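PDB 6WCI: cysteine desulfurase from Stenotrophomonas maltophilia, which probably removes sulfur from L-cysteine with the help of pyridoxal 5'-phosphate, leaving L-alanine and passing the sulfur to a carrier. Local coordinates for residues Ala98-Val103 / Gln223-Arg228; Ala176-Met181 / Arg211-Ile216; Asn201-Ile206 / Ala233-Asp238; Val230-Ala233 / Phe239-Ile242. One frame throughout, in Å; residues are numbered along the deposited sequence.

Contact 1 (Ala98-Val103 / Gln223-Arg228); sequences ARFLNV and QAVPHR
A chi1 of -176° swings the Phe-100 ring out beside its own carbonyl carbon and across from the last turn of helix 81-101 to Val-225, while Leu-101, whose CG lies beside its own backbone N (chi1 -48°), turns a methyl to the same valine. Phe-100 meets it with the far part of the ring: CZ lies 3.4 Å from Val-225 O, which sits at the ring edge near its plane, and CE2 is 3.9 Å from Val-225 CB. Leu-101 adds an aliphatic touch, its CD2 standing 3.9 Å from Val-225 CG1. The contact is small and buried, held by packing alone. Past it the helix ends in a Schellman motif, with Asn-102 at positive phi and Val-103 N bonded back to Ala-98 O. In the other segment, Ala-224 O receives both His-227 N and Arg-228 N, which curls the backbone around Val-225. At the start of the 223-228 segment, away from the packed residues, Gln-223 NE2 hydrogen-bonds O3 of the cofactor-modified lysine at position 246. The helix end and the 223-228 loop both pack on strand 239-243, through Leu-101 and Val-225 on Ile-242, and helix 300-316 lies against the Phe-100 ring.

Contact 2 (Ala176-Met181 / Arg211-Ile216); sequences ALRAAM and RKRGII
Arg-213 reaches across to Met-181 and grips the chain where helix 174-180 ends. Its NH1 donates to Met-181 O at 3.0 Å with an N-H...O angle of 146°, a bent bond in which the donor stands 34° out of the carbonyl plane. The methionine answers with its methyl: CE lies over one face of the guanidinium, toward its rim, 3.6 Å from Arg-213 NE. The bend at chi3 (-60°) folds CE back to that position. In the last turn of the helix, three residues before Met-181, the aliphatic part of Arg-178 runs past the other amino group, CG being 3.5 Å from Arg-213 NH2. Away from the guanidinium, at the base of the methionine, Ile-215 CD1 packs 3.6 Å from Met-181 CB, so the methionine is held between an apolar contact and a charged plane.

The second shell fixes the arginine. Glu-209, one turn back on helix 203-212, forms a salt bridge with Arg-213 NE, and the chain is extended from CG to NE, which carries the guanidinium out to the other helix end. Gly-214, at positive phi, is the C-prime residue of the Schellman motif that closes helix 203-212 and turns the chain so that Ile-215 faces inward.

One cation thus serves a carboxylate and a backbone carbonyl at a helix C-terminus, where the helix dipole would probably favour positive charge; that may help offset the nearness of Arg-178, whose NE is 5.4 Å from Arg-213 NH2.

Contact 3 (Asn201-Ile206 / Ala233-Asp238); sequences NPVREI and AAIGCD
The first turn of helix 203-212 comes close to the end of the short, weakly bonded helix 232-235, with the CA atoms of Arg-204 and Ile-235 only 4.6 Å apart. At that spacing backbone meets backbone directly, and Arg-204 CA lies 3.7 Å from Ile-235 O. A water joins the two chains as well, donating to Ile-235 O at 2.7 Å and to Arg-204 O at 3.1 Å, so two carbonyls that could not bond to each other share one donor molecule.

Among the side chains, the apolar half of the contact belongs to Val-203 and Ile-235. Val-203 CG2, set between its backbone N and carbonyl carbon, packs 3.6 Å from Ile-235 CG2 and also reaches Ile-235 CD1. Arg-204 forms the solvent-facing half. Its chain passes Ala-234, and a bend at chi3 brings the guanidinium up to Ala-234 O at an oblique angle, where NE stands 3.4 Å away in a geometry too poor for a hydrogen bond. The NH2 group extends to within 3.9 Å of Ala-234 CB.

Gly-236, at positive phi, lets the chain leave the short helix and turn toward Cys-237 and the sheet, and its O accepts from Arg-211 farther along helix 203-212. Val-203 and Cys-237 both rest on Val-219 of strand 216-220. The arrangement sets the start of one crossover helix against the end of the next, on the central sheet of the large domain of a fold-type I PLP enzyme.

Contact 4 (Val230-Ala233 / Phe239-Ile242); sequences VDVA and FYAI
Val-232 and Tyr-240 supply a CH-pi interaction, in which the methyl CG2 of the valine sits over one face of the tyrosine ring. It lies 4.0 Å from the ring centroid and 18° off the ring normal, displaced toward the rim at CD1 and CE1. Tyr-240 holds its ring trans to the main-chain nitrogen (chi1 -167°), which directs it away from the strand and against this methyl.

Plain apolar packing fills in around that. The second methyl of Val-232, CG1, touches the root of the same side chain, 3.7 Å from Tyr-240 CB, so the two branches of one valine share the tyrosine between its stem and its face. The Val-230 and Tyr-240 side chains approach head-on, and Val-230 meets the hydroxyl end of the ring obliquely: its CG1 is 3.8 Å from Tyr-240 CZ and 3.4 Å from Tyr-240 OH.

The polar bonds belong to the surroundings. Tyr-240 OH, buried beside the Val-230 methyls, is hydrogen-bonded to His-192 ND1, which ties down the end of the ring. Between the two valines, Asp-231 is the N-cap of the short helix: OD1 accepts from Ala-234 N and also from Asn-102 ND2 at the end of helix 81-101.

The segments belong to one beta-alpha-beta unit, strand 216-220, helix 232-235 and strand 239-243. Strand 239-243 pairs in parallel with 216-220 and antiparallel with 254-258, while Val-232 touches Tyr-240, Trp-257 of the latter strand and Leu-101 of helix 81-101.

From the N terminus, helix 81-101 comes first, and contact 1 closes a long loop when the chain returns to it at 223-228. Contact 2 lies wholly within that span. Contact 3 opens on helix 203-212 before contact 2 has closed, so these two cross; it crosses contact 1 too. Contact 4 is a short local closure after contacts 1 and 2 and shares Ala-233 with contact 3. Salt-bridged Arg-211 and Asp-238 link contacts 2 and 3, while the backbone bond between Leu-101 and Val-232 links contacts 1 and 4. Contacts 1, 3 and 4 gather helices 81-101, 203-212 and 232-235 around strands 239-243 and 216-220; contact 2 joins the ends of helices 174-180 and 203-212.

Contact 1 (Ala98-Val103 / Gln223-Arg228)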
loop_
_atom_site.group_PDB
_atom_site.type_symbol
_atom_site.label_atom_id
_atom_site.label_comp_id
_atom_site.label_asym_id
_atom_site.label_seq_id
_atom_site.Cartn_x
_atom_site.Cartn_y
_atom_site.Cartn_z
ATOM N N ALA B 98 -16.331 7.697 -3.006
ATOM C CA ALA B 98 -17.551 7.018 -3.429
ATOM C C ALA B 98 -18.471 7.958 -4.204
ATOM O O ALA B 98 -19.064 7.561 -5.215
ATOM C CB ALA B 98 -18.270 6.435 -2.216
ATOM N N ARG B 99 -18.605 9.205 -3.741
ATOM C CA ARG B 99 -19.415 10.181 -4.465
ATOM C C ARG B 99 -18.788 10.511 -5.811
ATOM O O ARG B 99 -19.493 10.697 -6.806
ATOM C CB ARG B 99 -19.584 11.448 -3.627
ATOM N N PHE B 100 -17.457 10.586 -5.851
ATOM C CA PHE B 100 -16.726 10.789 -7.097
ATOM C C PHE B 100 -17.104 9.753 -8.151
ATOM O O PHE B 100 -17.275 10.084 -9.330
ATOM C CB PHE B 100 -15.233 10.733 -6.776
ATOM C CG PHE B 100 -14.342 11.010 -7.933
ATOM C CD1 PHE B 100 -14.279 12.275 -8.487
ATOM C CD2 PHE B 100 -13.517 10.017 -8.435
ATOM C CE1 PHE B 100 -13.434 12.535 -9.538
ATOM C CE2 PHE B 100 -12.673 10.281 -9.496
ATOM C CZ PHE B 100 -12.627 11.532 -10.032
ATOM N N LEU B 101 -17.247 8.498 -7.746
ATOM C CA LEU B 101 -17.583 7.394 -8.636
ATOM C C LEU B 101 -19.077 7.115 -8.706
ATOM O O LEU B 101 -19.491 6.261 -9.493
ATOM C CB LEU B 101 -16.854 6.126 -8.184
ATOM C CG LEU B 101 -15.369 6.312 -7.889
ATOM C CD1 LEU B 101 -14.852 5.120 -7.105
ATOM C CD2 LEU B 101 -14.606 6.485 -9.185
ATOM N N ASN B 102 -19.881 7.816 -7.903
ATOM C CA ASN B 102 -21.329 7.598 -7.791
ATOM C C ASN B 102 -21.650 6.162 -7.365
ATOM O O ASN B 102 -22.515 5.500 -7.942
ATOM C CB ASN B 102 -22.059 7.956 -9.088
ATOM C CG ASN B 102 -23.550 8.144 -8.877
ATOM O OD1 ASN B 102 -23.976 8.693 -7.864
ATOM N ND2 ASN B 102 -24.350 7.673 -9.825
ATOM N N VAL B 103 -20.947 5.686 -6.335
ATOM C CA VAL B 103 -21.170 4.359 -5.769
ATOM C C VAL B 103 -21.339 4.489 -4.261
ATOM O O VAL B 103 -21.040 5.521 -3.662
ATOM C CB VAL B 103 -20.025 3.375 -6.080
ATOM C CG1 VAL B 103 -19.779 3.286 -7.576
ATOM C CG2 VAL B 103 -18.758 3.769 -5.322
ATOM N N GLN B 223 -7.126 4.982 -16.320
ATOM C CA GLN B 223 -7.003 6.157 -17.168
ATOM C C GLN B 223 -8.343 6.814 -17.464
ATOM O O GLN B 223 -8.380 7.790 -18.221
ATOM C CB GLN B 223 -6.301 5.802 -18.483
ATOM C CG GLN B 223 -4.882 5.294 -18.311
ATOM C CD GLN B 223 -3.922 6.389 -17.886
ATOM O OE1 GLN B 223 -4.219 7.575 -18.029
ATOM N NE2 GLN B 223 -2.765 5.996 -17.364
ATOM N N ALA B 224 -9.433 6.317 -16.882
ATOM C CA ALA B 224 -10.749 6.926 -17.058
ATOM C C ALA B 224 -11.033 8.037 -16.043
ATOM O O ALA B 224 -11.287 9.185 -16.422
ATOM C CB ALA B 224 -11.833 5.853 -16.972
ATOM N N VAL B 225 -11.003 7.709 -14.756
ATOM C CA VAL B 225 -11.486 8.622 -13.717
ATOM C C VAL B 225 -10.679 9.910 -13.575
ATOM O O VAL B 225 -11.236 10.889 -13.059
ATOM C CB VAL B 225 -11.584 7.905 -12.364
ATOM C CG1 VAL B 225 -12.526 6.726 -12.496
ATOM C CG2 VAL B 225 -10.223 7.464 -11.897
ATOM N N PRO B 226 -9.408 10.008 -13.997
ATOM C CA PRO B 226 -8.767 11.333 -13.965
ATOM C C PRO B 226 -9.100 12.227 -15.145
ATOM O O PRO B 226 -8.810 13.428 -15.075
ATOM C CB PRO B 226 -7.268 11.008 -13.937
ATOM C CG PRO B 226 -7.137 9.655 -14.477
ATOM C CD PRO B 226 -8.427 8.948 -14.316
ATOM N N HIS B 227 -9.719 11.702 -16.205
ATOM C CA HIS B 227 -9.899 12.444 -17.445
ATOM C C HIS B 227 -11.352 12.647 -17.855
ATOM O O HIS B 227 -11.611 13.456 -18.756
ATOM C CB HIS B 227 -9.150 11.745 -18.592
ATOM C CG HIS B 227 -7.682 11.593 -18.341
ATOM N ND1 HIS B 227 -6.796 12.644 -18.453
ATOM C CD2 HIS B 227 -6.949 10.520 -17.964
ATOM C CE1 HIS B 227 -5.578 12.219 -18.169
ATOM N NE2 HIS B 227 -5.643 10.933 -17.868
ATOM N N ARG B 228 -12.299 11.956 -17.225
ATOM C CA ARG B 228 -13.703 12.104 -17.570
ATOM C C ARG B 228 -14.555 11.758 -16.361
ATOM O O ARG B 228 -14.096 11.104 -15.419
ATOM C CB ARG B 228 -14.085 11.204 -18.742
ATOM C CG ARG B 228 -14.008 9.734 -18.378
ATOM C CD ARG B 228 -13.934 8.862 -19.613
ATOM N NE ARG B 228 -15.191 8.857 -20.350
ATOM C CZ ARG B 228 -15.403 9.509 -21.485
ATOM N NH1 ARG B 228 -14.438 10.239 -22.032
ATOM N NH2 ARG B 228 -16.586 9.429 -22.073
#

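Contact 2 (Ala176-Met181 / Arg211-Ile216)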
loop_
_atom_site.group_PDB
_atom_site.type_symbol
_atom_site.label_atom_id
_atom_site.label_comp_id
_atom_site.label_asym_id
_atom_site.label_seq_id
_atom_site.Cartn_x
_atom_site.Cartn_y
_atom_site.Cartn_z
ATOM N N ALA B 176 -15.809 -8.816 -33.416
ATOM C CA ALA B 176 -15.039 -9.954 -32.935
ATOM C C ALA B 176 -15.285 -10.219 -31.450
ATOM O O ALA B 176 -15.189 -11.368 -31.007
ATOM C CB ALA B 176 -13.551 -9.734 -33.207
ATOM N N LEU B 177 -15.626 -9.186 -30.677
ATOM C CA LEU B 177 -15.861 -9.384 -29.246
ATOM C C LEU B 177 -17.118 -10.213 -29.005
ATOM O O LEU B 177 -17.095 -11.182 -28.235
ATOM C CB LEU B 177 -15.965 -8.039 -28.537
ATOM C CG LEU B 177 -16.334 -8.034 -27.053
ATOM C CD1 LEU B 177 -15.282 -8.732 -26.187
ATOM C CD2 LEU B 177 -16.560 -6.606 -26.578
ATOM N N ARG B 178 -18.227 -9.849 -29.660
ATOM C CA ARG B 178 -19.435 -10.662 -29.560
ATOM C C ARG B 178 -19.178 -12.088 -30.029
ATOM O O ARG B 178 -19.626 -13.052 -29.392
ATOM C CB ARG B 178 -20.564 -10.034 -30.371
ATOM C CG ARG B 178 -21.311 -8.937 -29.647
ATOM C CD ARG B 178 -22.441 -8.386 -30.501
ATOM N NE ARG B 178 -21.956 -7.467 -31.525
ATOM C CZ ARG B 178 -21.698 -6.182 -31.304
ATOM N NH1 ARG B 178 -21.875 -5.678 -30.089
ATOM N NH2 ARG B 178 -21.260 -5.405 -32.291
ATOM N N ALA B 179 -18.454 -12.244 -31.136
ATOM C CA ALA B 179 -18.141 -13.586 -31.611
ATOM C C ALA B 179 -17.265 -14.336 -30.616
ATOM O O ALA B 179 -17.332 -15.569 -30.538
ATOM C CB ALA B 179 -17.461 -13.517 -32.979
ATOM N N ALA B 180 -16.455 -13.607 -29.838
ATOM C CA ALA B 180 -15.550 -14.218 -28.874
ATOM C C ALA B 180 -16.226 -14.566 -27.555
ATOM O O ALA B 180 -15.670 -15.358 -26.786
ATOM C CB ALA B 180 -14.368 -13.286 -28.592
ATOM N N MET B 181 -17.398 -13.995 -27.276
ATOM C CA MET B 181 -18.084 -14.197 -25.998
ATOM C C MET B 181 -19.006 -15.419 -26.078
ATOM O O MET B 181 -20.235 -15.322 -26.094
ATOM C CB MET B 181 -18.851 -12.938 -25.605
ATOM C CG MET B 181 -17.986 -11.777 -25.201
ATOM S SD MET B 181 -18.969 -10.415 -24.535
ATOM C CE MET B 181 -20.012 -10.061 -25.934
ATOM N N ARG B 211 -23.068 -9.236 -19.412
ATOM C CA ARG B 211 -24.025 -9.714 -18.418
ATOM C C ARG B 211 -25.111 -10.571 -19.054
ATOM O O ARG B 211 -25.629 -11.496 -18.417
ATOM C CB ARG B 211 -24.652 -8.535 -17.666
ATOM C CG ARG B 211 -25.485 -8.961 -16.449
ATOM C CD ARG B 211 -25.794 -7.785 -15.529
ATOM N NE ARG B 211 -24.587 -7.014 -15.230
ATOM C CZ ARG B 211 -23.674 -7.371 -14.330
ATOM N NH1 ARG B 211 -23.830 -8.490 -13.633
ATOM N NH2 ARG B 211 -22.602 -6.610 -14.132
ATOM N N LYS B 212 -25.469 -10.284 -20.300
ATOM C CA LYS B 212 -26.475 -11.089 -20.974
ATOM C C LYS B 212 -25.981 -12.514 -21.210
ATOM O O LYS B 212 -26.790 -13.449 -21.275
ATOM C CB LYS B 212 -26.873 -10.415 -22.291
ATOM C CG LYS B 212 -28.279 -10.733 -22.755
ATOM C CD LYS B 212 -28.768 -9.741 -23.815
ATOM C CE LYS B 212 -28.445 -10.215 -25.226
ATOM N NZ LYS B 212 -29.190 -9.431 -26.253
ATOM N N ARG B 213 -24.666 -12.701 -21.325
ATOM C CA ARG B 213 -24.078 -14.011 -21.567
ATOM C C ARG B 213 -23.491 -14.638 -20.304
ATOM O O ARG B 213 -22.761 -15.630 -20.394
ATOM C CB ARG B 213 -23.005 -13.900 -22.648
ATOM C CG ARG B 213 -23.423 -13.016 -23.801
ATOM C CD ARG B 213 -22.476 -13.132 -24.968
ATOM N NE ARG B 213 -22.847 -12.221 -26.040
ATOM C CZ ARG B 213 -22.657 -12.476 -27.329
ATOM N NH1 ARG B 213 -22.113 -13.628 -27.708
ATOM N NH2 ARG B 213 -23.032 -11.590 -28.237
ATOM N N GLY B 214 -23.796 -14.089 -19.134
ATOM C CA GLY B 214 -23.220 -14.619 -17.909
ATOM C C GLY B 214 -21.717 -14.460 -17.821
ATOM O O GLY B 214 -21.029 -15.359 -17.322
ATOM N N ILE B 215 -21.188 -13.334 -18.287
ATOM C CA ILE B 215 -19.748 -13.103 -18.306
ATOM C C ILE B 215 -19.419 -11.981 -17.329
ATOM O O ILE B 215 -19.911 -10.851 -17.472
ATOM C CB ILE B 215 -19.249 -12.782 -19.722
ATOM C CG1 ILE B 215 -19.460 -13.992 -20.636
ATOM C CG2 ILE B 215 -17.786 -12.360 -19.684
ATOM C CD1 ILE B 215 -19.132 -13.733 -22.093
ATOM N N ILE B 216 -18.588 -12.292 -16.333
ATOM C CA ILE B 216 -18.154 -11.288 -15.370
ATOM C C ILE B 216 -17.234 -10.280 -16.050
ATOM O O ILE B 216 -16.352 -10.647 -16.837
ATOM C CB ILE B 216 -17.441 -11.956 -14.182
ATOM C CG1 ILE B 216 -18.414 -12.849 -13.393
ATOM C CG2 ILE B 216 -16.783 -10.896 -13.302
ATOM C CD1 ILE B 216 -19.652 -12.124 -12.878
#

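Contact 3 (Asn201-Ile206 / Ala233-Asp238)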
loop_
_atom_site.group_PDB
_atom_site.type_symbol
_atom_site.label_atom_id
_atom_site.label_comp_id
_atom_site.label_asym_id
_atom_site.label_seq_id
_atom_site.Cartn_x
_atom_site.Cartn_y
_atom_site.Cartn_z
ATOM N N ASN B 201 -13.368 3.033 -24.365
ATOM C CA ASN B 201 -14.190 1.925 -24.820
ATOM C C ASN B 201 -15.633 2.095 -24.354
ATOM O O ASN B 201 -15.885 2.671 -23.296
ATOM C CB ASN B 201 -13.635 0.597 -24.300
ATOM C CG ASN B 201 -12.389 0.155 -25.043
ATOM O OD1 ASN B 201 -12.201 0.483 -26.225
ATOM N ND2 ASN B 201 -11.525 -0.588 -24.359
ATOM N N PRO B 202 -16.607 1.616 -25.130
ATOM C CA PRO B 202 -18.003 1.657 -24.668
ATOM C C PRO B 202 -18.278 0.613 -23.597
ATOM O O PRO B 202 -18.940 -0.395 -23.854
ATOM C CB PRO B 202 -18.805 1.387 -25.948
ATOM C CG PRO B 202 -17.865 0.631 -26.833
ATOM C CD PRO B 202 -16.483 1.127 -26.516
ATOM N N VAL B 203 -17.783 0.851 -22.382
ATOM C CA VAL B 203 -17.881 -0.174 -21.351
ATOM C C VAL B 203 -19.337 -0.467 -21.009
ATOM O O VAL B 203 -19.688 -1.613 -20.703
ATOM C CB VAL B 203 -17.058 0.237 -20.110
ATOM C CG1 VAL B 203 -15.574 0.220 -20.440
ATOM C CG2 VAL B 203 -17.473 1.604 -19.613
ATOM N N ARG B 204 -20.211 0.542 -21.076
ATOM C CA ARG B 204 -21.619 0.318 -20.758
ATOM C C ARG B 204 -22.248 -0.688 -21.717
ATOM O O ARG B 204 -22.866 -1.672 -21.287
ATOM C CB ARG B 204 -22.370 1.644 -20.783
ATOM C CG ARG B 204 -23.782 1.597 -20.235
ATOM C CD ARG B 204 -24.521 2.871 -20.633
ATOM N NE ARG B 204 -25.108 3.549 -19.481
ATOM C CZ ARG B 204 -26.403 3.538 -19.186
ATOM N NH1 ARG B 204 -27.260 2.889 -19.961
ATOM N NH2 ARG B 204 -26.844 4.184 -18.114
ATOM N N GLU B 205 -22.085 -0.467 -23.026
ATOM C CA GLU B 205 -22.565 -1.437 -24.006
ATOM C C GLU B 205 -21.944 -2.813 -23.775
ATOM O O GLU B 205 -22.650 -3.825 -23.715
ATOM C CB GLU B 205 -22.274 -0.934 -25.427
ATOM N N ILE B 206 -20.621 -2.856 -23.601
ATOM C CA ILE B 206 -19.906 -4.122 -23.441
ATOM C C ILE B 206 -20.408 -4.882 -22.218
ATOM O O ILE B 206 -20.690 -6.082 -22.287
ATOM C CB ILE B 206 -18.393 -3.861 -23.362
ATOM C CG1 ILE B 206 -17.862 -3.462 -24.741
ATOM C CG2 ILE B 206 -17.660 -5.077 -22.813
ATOM C CD1 ILE B 206 -16.636 -2.573 -24.682
ATOM N N ALA B 233 -21.612 3.130 -11.268
ATOM C CA ALA B 233 -22.792 2.287 -11.087
ATOM C C ALA B 233 -23.574 2.152 -12.381
ATOM O O ALA B 233 -24.121 1.083 -12.671
ATOM C CB ALA B 233 -23.686 2.848 -9.984
ATOM N N ALA B 234 -23.637 3.225 -13.171
ATOM C CA ALA B 234 -24.362 3.190 -14.434
ATOM C C ALA B 234 -23.640 2.385 -15.501
ATOM O O ALA B 234 -24.219 2.142 -16.566
ATOM C CB ALA B 234 -24.610 4.615 -14.937
ATOM N N ILE B 235 -22.395 1.982 -15.259
ATOM C CA ILE B 235 -21.709 1.158 -16.246
ATOM C C ILE B 235 -22.313 -0.240 -16.275
ATOM O O ILE B 235 -22.441 -0.850 -17.339
ATOM C CB ILE B 235 -20.195 1.123 -15.964
ATOM C CG1 ILE B 235 -19.600 2.533 -16.048
ATOM C CG2 ILE B 235 -19.489 0.221 -16.963
ATOM C CD1 ILE B 235 -18.089 2.566 -15.915
ATOM N N GLY B 236 -22.713 -0.762 -15.118
ATOM C CA GLY B 236 -23.256 -2.103 -15.068
ATOM C C GLY B 236 -22.208 -3.190 -15.106
ATOM O O GLY B 236 -22.499 -4.305 -15.551
ATOM N N CYS B 237 -20.989 -2.895 -14.669
ATOM C CA CYS B 237 -19.932 -3.889 -14.598
ATOM C C CYS B 237 -19.991 -4.607 -13.251
ATOM O O CYS B 237 -20.715 -4.199 -12.341
ATOM C CB CYS B 237 -18.567 -3.234 -14.810
ATOM S SG CYS B 237 -18.152 -1.902 -13.622
ATOM N N ASP B 238 -19.229 -5.700 -13.130
ATOM C CA ASP B 238 -19.132 -6.413 -11.855
ATOM C C ASP B 238 -18.031 -5.879 -10.938
ATOM O O ASP B 238 -18.148 -5.997 -9.710
ATOM C CB ASP B 238 -18.892 -7.902 -12.103
ATOM C CG ASP B 238 -20.013 -8.540 -12.890
ATOM O OD1 ASP B 238 -21.082 -8.791 -12.290
ATOM O OD2 ASP B 238 -19.834 -8.742 -14.118
HETATM O O HOH W 1 -24.481 -2.005 -18.659
#

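Contact 4 (Val230-Ala233 / Phe239-Ile242)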
loop_
_atom_site.group_PDB
_atom_site.type_symbol
_atom_site.label_atom_id
_atom_site.label_comp_id
_atom_site.label_asym_id
_atom_site.label_seq_id
_atom_site.Cartn_x
_atom_site.Cartn_y
_atom_site.Cartn_z
ATOM N N VAL B 230 -16.960 9.559 -14.520
ATOM C CA VAL B 230 -17.366 8.165 -14.550
ATOM C C VAL B 230 -18.420 7.965 -13.474
ATOM O O VAL B 230 -18.162 8.198 -12.285
ATOM C CB VAL B 230 -16.183 7.202 -14.362
ATOM C CG1 VAL B 230 -16.662 5.765 -14.521
ATOM C CG2 VAL B 230 -15.088 7.498 -15.374
ATOM N N ASP B 231 -19.618 7.584 -13.907
ATOM C CA ASP B 231 -20.662 7.039 -13.046
ATOM C C ASP B 231 -20.466 5.530 -13.068
ATOM O O ASP B 231 -20.967 4.832 -13.953
ATOM C CB ASP B 231 -22.037 7.460 -13.557
ATOM C CG ASP B 231 -23.183 6.882 -12.742
ATOM O OD1 ASP B 231 -22.961 5.960 -11.929
ATOM O OD2 ASP B 231 -24.327 7.356 -12.921
ATOM N N VAL B 232 -19.719 5.016 -12.084
ATOM C CA VAL B 232 -19.361 3.599 -12.106
ATOM C C VAL B 232 -20.614 2.726 -12.058
ATOM O O VAL B 232 -20.690 1.689 -12.728
ATOM C CB VAL B 232 -18.392 3.256 -10.957
ATOM C CG1 VAL B 232 -18.185 1.762 -10.873
ATOM C CG2 VAL B 232 -17.054 3.952 -11.152
ATOM N N ALA B 233 -21.612 3.130 -11.268
ATOM C CA ALA B 233 -22.792 2.287 -11.087
ATOM C C ALA B 233 -23.574 2.152 -12.381
ATOM O O ALA B 233 -24.121 1.083 -12.671
ATOM C CB ALA B 233 -23.686 2.848 -9.984
ATOM N N PHE B 239 -16.961 -5.325 -11.505
ATOM C CA PHE B 239 -15.796 -4.852 -10.762
ATOM C C PHE B 239 -15.176 -3.696 -11.529
ATOM O O PHE B 239 -14.988 -3.810 -12.734
ATOM C CB PHE B 239 -14.711 -5.923 -10.622
ATOM C CG PHE B 239 -15.143 -7.162 -9.892
ATOM C CD1 PHE B 239 -15.026 -7.246 -8.509
ATOM C CD2 PHE B 239 -15.606 -8.259 -10.589
ATOM C CE1 PHE B 239 -15.407 -8.403 -7.836
ATOM C CE2 PHE B 239 -15.983 -9.416 -9.928
ATOM C CZ PHE B 239 -15.883 -9.489 -8.545
ATOM N N TYR B 240 -14.776 -2.633 -10.816
ATOM C CA TYR B 240 -14.156 -1.458 -11.422
ATOM C C TYR B 240 -12.993 -0.996 -10.550
ATOM O O TYR B 240 -13.166 -0.785 -9.345
ATOM C CB TYR B 240 -15.192 -0.339 -11.594
ATOM C CG TYR B 240 -14.782 0.818 -12.490
ATOM C CD1 TYR B 240 -14.013 1.865 -12.005
ATOM C CD2 TYR B 240 -15.196 0.870 -13.815
ATOM C CE1 TYR B 240 -13.658 2.943 -12.836
ATOM C CE2 TYR B 240 -14.849 1.930 -14.642
ATOM C CZ TYR B 240 -14.081 2.957 -14.153
ATOM O OH TYR B 240 -13.745 4.003 -14.997
ATOM N N ALA B 241 -11.808 -0.863 -11.152
ATOM C CA ALA B 241 -10.563 -0.578 -10.441
ATOM C C ALA B 241 -9.993 0.783 -10.843
ATOM O O ALA B 241 -9.918 1.102 -12.031
ATOM C CB ALA B 241 -9.528 -1.667 -10.733
ATOM N N ILE B 242 -9.552 1.573 -9.859
ATOM C CA ILE B 242 -8.927 2.867 -10.117
ATOM C C ILE B 242 -7.640 2.967 -9.310
ATOM O O ILE B 242 -7.393 2.183 -8.393
ATOM C CB ILE B 242 -9.853 4.057 -9.784
ATOM C CG1 ILE B 242 -10.225 4.029 -8.305
ATOM C CG2 ILE B 242 -11.099 4.032 -10.661
ATOM C CD1 ILE B 242 -10.905 5.292 -7.800
#